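Local coordinates for protein short chain dehydrogenase (Rhodopseudomonas palustris, PDB 3H7A) that probably catalyses NAD(P)-dependent oxidation or reduction, as an oxidoreductase of the short-chain dehydrogenase/reductase family, at residues F74-D79 with A126-A131; Q134-F139 with N177-H182. All blocks are in the same frame, centred on the assembly; numbering follows the deposited sequence.

How the contacts relate
From the N terminus the chain builds strand 9-13 and two further strands before helix 68-81, which supplies the first half of contact 1. It then passes through strand 84-89 into helix 104-132, whose last turns come back against the earlier helix and close that loop. Strand 135-142 follows almost at once and opens contact 2, closed after helix 153-173 by strand 178-185. The two loops therefore run in series, without nesting or crossing. Contact 1 pairs two helices packed on the parallel sheet, contact 2 joins two of its strands, and their centres are about 13 Å apart. Met129 connects them, its SD lying 3.6 Å from Ile137 CG1.

Contact 1. Residues F74-D79 with A126-A131; sequences FLNAAD and ARLMLA
Asn76 OD1 receives an almost straight hydrogen bond from Arg127 NH2, 2.9 Å long with 178° at the hydrogen. The oxygen lies in the guanidinium plane, at its edge, whereas the donor is somewhat tilted from the carbonyl plane of Asn76; amide and guanidinium stand steeply to each other. Arg127 leaves its helix with CG anti to the backbone N and then bends at chi3 (42°), which brings the guanidinium across to Asn76. Its NH2 also forms a salt bridge with Glu124, about one turn earlier, so the same nitrogen serves both helices. Beneath this polar link Leu128 carries the apolar part. Leu128 CD1 lies 3.4 Å from Leu75 O and 3.7 Å from Leu75 CB, while Leu128 CD2 turns to the polar side and comes 3.5 Å from Asn76 OD1. The helices run nearly parallel, at 22°, with their axes 10.5 Å apart, as neighbours on one side of the Rossmann-fold sheet; Leu75 and Leu128 both reach Leu84 of strand 84-89 below. Asp79 lies alongside Leu128, the two side chains running in opposite directions, with Asp79 OD2 3.8 Å from Leu128 CD2. A water appears to bridge Asp79 OD2 and Leu128 O, although its 2.5 Å distance to Asp79 OD2 is unusually short and leaves that leg doubtful. The other carboxylate oxygen, OD1, takes hydrogen bonds from Leu84 N and His132 NE2, which should help hold the group in its rotation. Leu100 of a second subunit packs against Ala126, Arg127 and Leu130.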
ATOM      1  N   PHE B  74     -10.409 -32.063  11.909  1.00 23.44           N
ATOM      2  CA  PHE B  74     -11.513 -31.544  11.083  1.00 26.09           C
ATOM      3  C   PHE B  74     -11.216 -31.625   9.564  1.00 30.07           C
ATOM      4  O   PHE B  74     -12.065 -32.052   8.767  1.00 26.56           O
ATOM      5  CB  PHE B  74     -11.821 -30.104  11.533  1.00 25.10           C
ATOM      6  CG  PHE B  74     -12.946 -29.426  10.783  1.00 26.85           C
ATOM      7  CD1 PHE B  74     -14.273 -29.578  11.198  1.00 25.62           C
ATOM      8  CD2 PHE B  74     -12.676 -28.578   9.703  1.00 23.23           C
ATOM      9  CE1 PHE B  74     -15.300 -28.926  10.529  1.00 30.67           C
ATOM     10  CE2 PHE B  74     -13.702 -27.932   9.025  1.00 29.43           C
ATOM     11  CZ  PHE B  74     -15.016 -28.100   9.442  1.00 29.64           C
ATOM     12  N   LEU B  75     -10.003 -31.231   9.176  1.00 26.88           N
ATOM     13  CA  LEU B  75      -9.604 -31.212   7.774  1.00 26.51           C
ATOM     14  C   LEU B  75      -9.318 -32.598   7.229  1.00 28.17           C
ATOM     15  O   LEU B  75      -9.717 -32.912   6.104  1.00 28.80           O
ATOM     16  CB  LEU B  75      -8.400 -30.283   7.569  1.00 28.90           C
ATOM     17  CG  LEU B  75      -8.692 -28.796   7.815  1.00 23.12           C
ATOM     18  CD1 LEU B  75      -7.429 -27.965   7.804  1.00 22.34           C
ATOM     19  CD2 LEU B  75      -9.684 -28.278   6.805  1.00 15.75           C
ATOM     20  N   ASN B  76      -8.625 -33.419   8.021  1.00 30.45           N
ATOM     21  CA  ASN B  76      -8.416 -34.827   7.693  1.00 27.42           C
ATOM     22  C   ASN B  76      -9.745 -35.566   7.504  1.00 27.47           C
ATOM     23  O   ASN B  76      -9.888 -36.343   6.558  1.00 34.36           O
ATOM     24  CB  ASN B  76      -7.604 -35.520   8.783  1.00 21.21           C
ATOM     25  CG  ASN B  76      -6.125 -35.226   8.694  1.00 31.68           C
ATOM     26  OD1 ASN B  76      -5.631 -34.730   7.680  1.00 30.16           O
ATOM     27  ND2 ASN B  76      -5.399 -35.535   9.767  1.00 31.89           N
ATOM     28  N   ALA B  77     -10.705 -35.312   8.395  1.00 29.80           N
ATOM     29  CA  ALA B  77     -12.064 -35.860   8.287  1.00 27.22           C
ATOM     30  C   ALA B  77     -12.757 -35.437   7.000  1.00 29.48           C
ATOM     31  O   ALA B  77     -13.380 -36.272   6.332  1.00 26.73           O
ATOM     32  CB  ALA B  77     -12.902 -35.467   9.496  1.00 25.68           C
ATOM     33  N   ALA B  78     -12.633 -34.153   6.646  1.00 22.86           N
ATOM     34  CA  ALA B  78     -13.240 -33.626   5.421  1.00 25.07           C
ATOM     35  C   ALA B  78     -12.631 -34.279   4.203  1.00 21.42           C
ATOM     36  O   ALA B  78     -13.360 -34.763   3.343  1.00 19.77           O
ATOM     37  CB  ALA B  78     -13.137 -32.097   5.333  1.00 21.28           C
ATOM     38  N   ASP B  79     -11.302 -34.348   4.150  1.00 20.42           N
ATOM     39  CA  ASP B  79     -10.628 -34.976   3.022  1.00 25.59           C
ATOM     40  C   ASP B  79     -10.908 -36.487   2.900  1.00 29.13           C
ATOM     41  O   ASP B  79     -10.933 -37.031   1.791  1.00 28.82           O
ATOM     42  CB  ASP B  79      -9.116 -34.729   3.077  1.00 24.56           C
ATOM     43  CG  ASP B  79      -8.437 -35.075   1.774  1.00 24.56           C
ATOM     44  OD1 ASP B  79      -8.749 -34.443   0.743  1.00 29.48           O
ATOM     45  OD2 ASP B  79      -7.593 -35.987   1.768  1.00 33.52           O
ATOM     46  N   ALA B 126      -3.307 -27.172   2.684  1.00 22.06           N
ATOM     47  CA  ALA B 126      -2.281 -27.307   1.662  1.00 26.46           C
ATOM     48  C   ALA B 126      -1.723 -28.732   1.591  1.00 29.17           C
ATOM     49  O   ALA B 126      -1.542 -29.262   0.506  1.00 30.47           O
ATOM     50  CB  ALA B 126      -1.156 -26.324   1.929  1.00 22.73           C
ATOM     51  N   ARG B 127      -1.438 -29.340   2.746  1.00 31.91           N
ATOM     52  CA  ARG B 127      -0.944 -30.712   2.793  1.00 28.26           C
ATOM     53  C   ARG B 127      -1.923 -31.645   2.089  1.00 30.05           C
ATOM     54  O   ARG B 127      -1.532 -32.395   1.198  1.00 26.82           O
ATOM     55  CB  ARG B 127      -0.706 -31.170   4.231  1.00 32.12           C
ATOM     56  CG  ARG B 127      -0.103 -32.568   4.337  1.00 24.99           C
ATOM     57  CD  ARG B 127       0.030 -33.071   5.785  1.00 29.07           C
ATOM     58  NE  ARG B 127      -1.139 -32.758   6.610  1.00 39.99           N
ATOM     59  CZ  ARG B 127      -2.247 -33.499   6.706  1.00 34.94           C
ATOM     60  NH1 ARG B 127      -2.382 -34.642   6.034  1.00 37.39           N
ATOM     61  NH2 ARG B 127      -3.236 -33.085   7.487  1.00 33.15           N
ATOM     62  N   LEU B 128      -3.198 -31.553   2.458  1.00 28.29           N
ATOM     63  CA  LEU B 128      -4.228 -32.404   1.858  1.00 24.65           C
ATOM     64  C   LEU B 128      -4.450 -32.135   0.371  1.00 30.18           C
ATOM     65  O   LEU B 128      -4.531 -33.083  -0.420  1.00 27.62           O
ATOM     66  CB  LEU B 128      -5.542 -32.277   2.627  1.00 21.36           C
ATOM     67  CG  LEU B 128      -5.469 -32.686   4.096  1.00 17.59           C
ATOM     68  CD1 LEU B 128      -6.634 -32.122   4.864  1.00 19.60           C
ATOM     69  CD2 LEU B 128      -5.393 -34.187   4.267  1.00 23.71           C
ATOM     70  N   MET B 129      -4.526 -30.855  -0.008  1.00 27.63           N
ATOM     71  CA  MET B 129      -4.831 -30.462  -1.388  1.00 21.72           C
ATOM     72  C   MET B 129      -3.709 -30.778  -2.385  1.00 25.77           C
ATOM     73  O   MET B 129      -3.982 -31.177  -3.522  1.00 25.17           O
ATOM     74  CB  MET B 129      -5.181 -28.970  -1.467  1.00 21.35           C
ATOM     75  CG  MET B 129      -6.529 -28.589  -0.910  1.00 24.27           C
ATOM     76  SD  MET B 129      -6.625 -26.810  -0.586  1.00 14.08           S
ATOM     77  CE  MET B 129      -8.326 -26.717  -0.078  1.00 16.02           C
ATOM     78  N   LEU B 130      -2.455 -30.617  -1.954  1.00 23.98           N
ATOM     79  CA  LEU B 130      -1.298 -30.893  -2.808  1.00 28.60           C
ATOM     80  C   LEU B 130      -1.223 -32.361  -3.255  1.00 34.27           C
ATOM     81  O   LEU B 130      -0.767 -32.656  -4.368  1.00 37.25           O
ATOM     82  CB  LEU B 130       0.012 -30.452  -2.136  1.00 24.84           C
ATOM     83  CG  LEU B 130       0.307 -28.940  -2.147  1.00 29.19           C
ATOM     84  CD1 LEU B 130       1.396 -28.567  -1.139  1.00 26.80           C
ATOM     85  CD2 LEU B 130       0.683 -28.444  -3.524  1.00 31.89           C
ATOM     86  N   ALA B 131      -1.695 -33.264  -2.397  1.00 34.69           N
ATOM     87  CA  ALA B 131      -1.842 -34.677  -2.744  1.00 33.32           C
ATOM     88  C   ALA B 131      -2.832 -34.900  -3.895  1.00 36.51           C
ATOM     89  O   ALA B 131      -2.679 -35.850  -4.668  1.00 39.26           O
ATOM     90  CB  ALA B 131      -2.253 -35.474  -1.516  1.00 34.20           C
TER
HETATM   91  O   HOH W   1      -5.418 -35.687   0.586  1.00 30.31           O

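Contact 2. Residues Q134-F139 with N177-H182; sequences QGKIFF and NIHVAH
Lys136 and His179 meet on one face of the sheet, the extended lysine chain slanting across His179 CB until CE and NZ reach the ring edge, where Lys136 NZ donates to His179 ND1 at 3.0 Å, only 3° out of the ring plane. The lysine has a second conformer; this describes one. Its aliphatic run fills the hollow there, Lys136 CG and CE each 3.7 Å from His179 CB. Phe138 CE1 stands over the centre of one face of the same imidazole, an edge-to-face pair with planes at 80°. The phenyl ring also fits against the small Ala181, with Ala181 CB 3.6 Å from Phe138 CD1.

On the other face Ile137 CD1 rests on Ile178 CG2 at 3.8 Å, a branch turned toward it because CG2 of Ile178 is anti to the backbone N. Further along, Val180 CG1 meets the Phe139 ring at its edge, in plane, and His182, its ND1 bonded to Glu237, presents its ring edge to Phe139 CB. Helices 104-132 and 153-173 pack over this largely apolar layer. The backbones pair in parallel, in register from Gly135-Ile178 to Phe139-His182, through bonds such as Ala181 N to Ile137 O (2.9 Å). With helix 153-173 between them, the strands form a beta-alpha-beta crossover of the Rossmann fold.

The carbonyls of Leu226, Tyr227 and Gln229 must share the hydrogens of Lys136 NZ with His179 ND1. With NE2 donating to Thr235 O and ND1 accepting, the imidazole is probably neutral, while the gathered carbonyls would favour a charged ammonium.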
ATOM      1  N   GLN B 134      -4.510 -29.920  -6.617  1.00 33.10           N
ATOM      2  CA  GLN B 134      -5.362 -28.740  -6.825  1.00 32.37           C
ATOM      3  C   GLN B 134      -6.130 -28.389  -5.541  1.00 28.32           C
ATOM      4  O   GLN B 134      -6.264 -29.225  -4.647  1.00 29.74           O
ATOM      5  CB  GLN B 134      -6.360 -28.980  -7.977  1.00 33.92           C
ATOM      6  CG  GLN B 134      -7.379 -30.084  -7.699  1.00 39.72           C
ATOM      7  CD  GLN B 134      -8.486 -30.184  -8.740  1.00 44.55           C
ATOM      8  OE1 GLN B 134      -8.499 -29.463  -9.737  1.00 46.71           O
ATOM      9  NE2 GLN B 134      -9.422 -31.096  -8.508  1.00 47.08           N
ATOM     10  N   GLY B 135      -6.643 -27.160  -5.466  1.00 27.31           N
ATOM     11  CA  GLY B 135      -7.418 -26.695  -4.319  1.00 22.05           C
ATOM     12  C   GLY B 135      -7.485 -25.183  -4.237  1.00 27.12           C
ATOM     13  O   GLY B 135      -6.794 -24.474  -4.980  1.00 26.59           O
ATOM     14  N   LYS B 136      -8.357 -24.692  -3.355  1.00 25.86           N
ATOM     15  CA  LYS B 136      -8.495 -23.255  -3.112  0.50 25.32           C
ATOM     16  C   LYS B 136      -8.557 -23.013  -1.608  1.00 24.99           C
ATOM     17  O   LYS B 136      -9.268 -23.707  -0.888  1.00 23.63           O
ATOM     18  CB  LYS B 136      -9.712 -22.659  -3.850  0.50 22.82           C
ATOM     19  CG  LYS B 136      -9.648 -22.789  -5.402  0.50 24.17           C
ATOM     20  CD  LYS B 136     -10.399 -21.694  -6.163  0.50 26.34           C
ATOM     21  CE  LYS B 136     -10.049 -21.694  -7.672  0.50 22.95           C
ATOM     22  NZ  LYS B 136     -10.486 -20.443  -8.401  0.50  8.15           N
ATOM     23  N   ILE B 137      -7.774 -22.045  -1.131  1.00 24.92           N
ATOM     24  CA  ILE B 137      -7.706 -21.727   0.296  1.00 22.56           C
ATOM     25  C   ILE B 137      -7.948 -20.251   0.491  1.00 24.88           C
ATOM     26  O   ILE B 137      -7.094 -19.430   0.160  1.00 23.69           O
ATOM     27  CB  ILE B 137      -6.329 -22.049   0.919  1.00 18.59           C
ATOM     28  CG1 ILE B 137      -5.902 -23.483   0.593  1.00 22.26           C
ATOM     29  CG2 ILE B 137      -6.379 -21.793   2.424  1.00 21.58           C
ATOM     30  CD1 ILE B 137      -4.494 -23.837   1.002  1.00 23.39           C
ATOM     31  N   PHE B 138      -9.111 -19.930   1.042  1.00 19.94           N
ATOM     32  CA  PHE B 138      -9.585 -18.563   1.140  1.00 21.65           C
ATOM     33  C   PHE B 138      -9.597 -18.137   2.593  1.00 22.98           C
ATOM     34  O   PHE B 138     -10.004 -18.909   3.465  1.00 26.35           O
ATOM     35  CB  PHE B 138     -11.003 -18.466   0.558  1.00 20.66           C
ATOM     36  CG  PHE B 138     -11.089 -18.771  -0.915  1.00 23.11           C
ATOM     37  CD1 PHE B 138      -9.967 -18.710  -1.735  1.00 16.09           C
ATOM     38  CD2 PHE B 138     -12.315 -19.074  -1.497  1.00 23.58           C
ATOM     39  CE1 PHE B 138     -10.048 -18.974  -3.086  1.00 29.08           C
ATOM     40  CE2 PHE B 138     -12.409 -19.324  -2.857  1.00 26.75           C
ATOM     41  CZ  PHE B 138     -11.273 -19.275  -3.650  1.00 20.69           C
ATOM     42  N   PHE B 139      -9.150 -16.906   2.847  1.00 23.24           N
ATOM     43  CA  PHE B 139      -9.090 -16.343   4.186  1.00 19.93           C
ATOM     44  C   PHE B 139      -9.934 -15.081   4.245  1.00 20.61           C
ATOM     45  O   PHE B 139      -9.802 -14.217   3.383  1.00 27.35           O
ATOM     46  CB  PHE B 139      -7.649 -15.973   4.518  1.00 18.12           C
ATOM     47  CG  PHE B 139      -6.723 -17.155   4.620  1.00 19.30           C
ATOM     48  CD1 PHE B 139      -6.660 -17.899   5.798  1.00 23.76           C
ATOM     49  CD2 PHE B 139      -5.897 -17.506   3.552  1.00 21.24           C
ATOM     50  CE1 PHE B 139      -5.789 -18.994   5.925  1.00 20.93           C
ATOM     51  CE2 PHE B 139      -5.019 -18.587   3.660  1.00 18.76           C
ATOM     52  CZ  PHE B 139      -4.973 -19.336   4.866  1.00 18.69           C
ATOM     53  N   ASN B 177      -0.716 -24.878  -8.209  1.00 28.09           N
ATOM     54  CA  ASN B 177      -2.146 -25.078  -8.526  1.00 28.02           C
ATOM     55  C   ASN B 177      -3.110 -24.906  -7.352  1.00 29.43           C
ATOM     56  O   ASN B 177      -4.257 -25.385  -7.377  1.00 30.86           O
ATOM     57  CB  ASN B 177      -2.365 -26.403  -9.299  1.00 27.42           C
ATOM     58  CG  ASN B 177      -3.655 -26.422 -10.103  1.00 37.26           C
ATOM     59  OD1 ASN B 177      -4.097 -25.402 -10.624  1.00 45.00           O
ATOM     60  ND2 ASN B 177      -4.263 -27.593 -10.202  1.00 33.45           N
ATOM     61  N   ILE B 178      -2.656 -24.191  -6.333  1.00 22.58           N
ATOM     62  CA  ILE B 178      -3.549 -23.797  -5.250  1.00 23.80           C
ATOM     63  C   ILE B 178      -3.852 -22.301  -5.295  1.00 21.59           C
ATOM     64  O   ILE B 178      -2.966 -21.474  -5.144  1.00 25.96           O
ATOM     65  CB  ILE B 178      -2.990 -24.213  -3.876  1.00 24.51           C
ATOM     66  CG1 ILE B 178      -2.434 -25.646  -3.973  1.00 24.08           C
ATOM     67  CG2 ILE B 178      -4.038 -23.995  -2.793  1.00 17.00           C
ATOM     68  CD1 ILE B 178      -2.845 -26.572  -2.927  1.00 27.17           C
ATOM     69  N   HIS B 179      -5.119 -21.963  -5.494  1.00 19.03           N
ATOM     70  CA  HIS B 179      -5.558 -20.588  -5.455  1.00 20.73           C
ATOM     71  C   HIS B 179      -5.743 -20.156  -4.006  1.00 24.41           C
ATOM     72  O   HIS B 179      -6.812 -20.360  -3.413  1.00 21.51           O
ATOM     73  CB  HIS B 179      -6.877 -20.440  -6.220  1.00 21.32           C
ATOM     74  CG  HIS B 179      -7.371 -19.028  -6.350  1.00 24.39           C
ATOM     75  ND1 HIS B 179      -8.515 -18.712  -7.051  1.00 32.93           N
ATOM     76  CD2 HIS B 179      -6.882 -17.853  -5.882  1.00 26.67           C
ATOM     77  CE1 HIS B 179      -8.717 -17.407  -6.998  1.00 30.13           C
ATOM     78  NE2 HIS B 179      -7.742 -16.863  -6.291  1.00 30.82           N
ATOM     79  N   VAL B 180      -4.711 -19.537  -3.446  1.00 21.52           N
ATOM     80  CA  VAL B 180      -4.822 -18.931  -2.121  1.00 21.49           C
ATOM     81  C   VAL B 180      -5.388 -17.533  -2.328  1.00 23.46           C
ATOM     82  O   VAL B 180      -4.933 -16.812  -3.215  1.00 24.36           O
ATOM     83  CB  VAL B 180      -3.451 -18.854  -1.397  1.00 20.70           C
ATOM     84  CG1 VAL B 180      -3.607 -18.359   0.029  1.00 21.10           C
ATOM     85  CG2 VAL B 180      -2.775 -20.209  -1.394  1.00 18.61           C
ATOM     86  N   ALA B 181      -6.398 -17.157  -1.545  1.00 20.97           N
ATOM     87  CA  ALA B 181      -6.952 -15.814  -1.647  1.00 16.76           C
ATOM     88  C   ALA B 181      -7.295 -15.217  -0.287  1.00 13.47           C
ATOM     89  O   ALA B 181      -7.411 -15.934   0.727  1.00 12.58           O
ATOM     90  CB  ALA B 181      -8.173 -15.763  -2.600  1.00 16.34           C
ATOM     91  N   HIS B 182      -7.467 -13.898  -0.275  1.00 24.05           N
ATOM     92  CA  HIS B 182      -7.737 -13.148   0.939  1.00 20.89           C
ATOM     93  C   HIS B 182      -8.860 -12.156   0.643  1.00 19.28           C
ATOM     94  O   HIS B 182      -8.670 -11.207  -0.108  1.00 20.77           O
ATOM     95  CB  HIS B 182      -6.457 -12.413   1.350  1.00 24.99           C
ATOM     96  CG  HIS B 182      -6.514 -11.776   2.704  1.00 31.96           C
ATOM     97  ND1 HIS B 182      -6.136 -10.466   2.927  1.00 30.91           N
ATOM     98  CD2 HIS B 182      -6.868 -12.275   3.911  1.00 32.24           C
ATOM     99  CE1 HIS B 182      -6.278 -10.182   4.209  1.00 33.71           C
ATOM    100  NE2 HIS B 182      -6.720 -11.261   4.828  1.00 25.85           N
TER
HETATM  101  O   HOH W   2      -7.227 -25.016  -8.113  1.00 28.68           O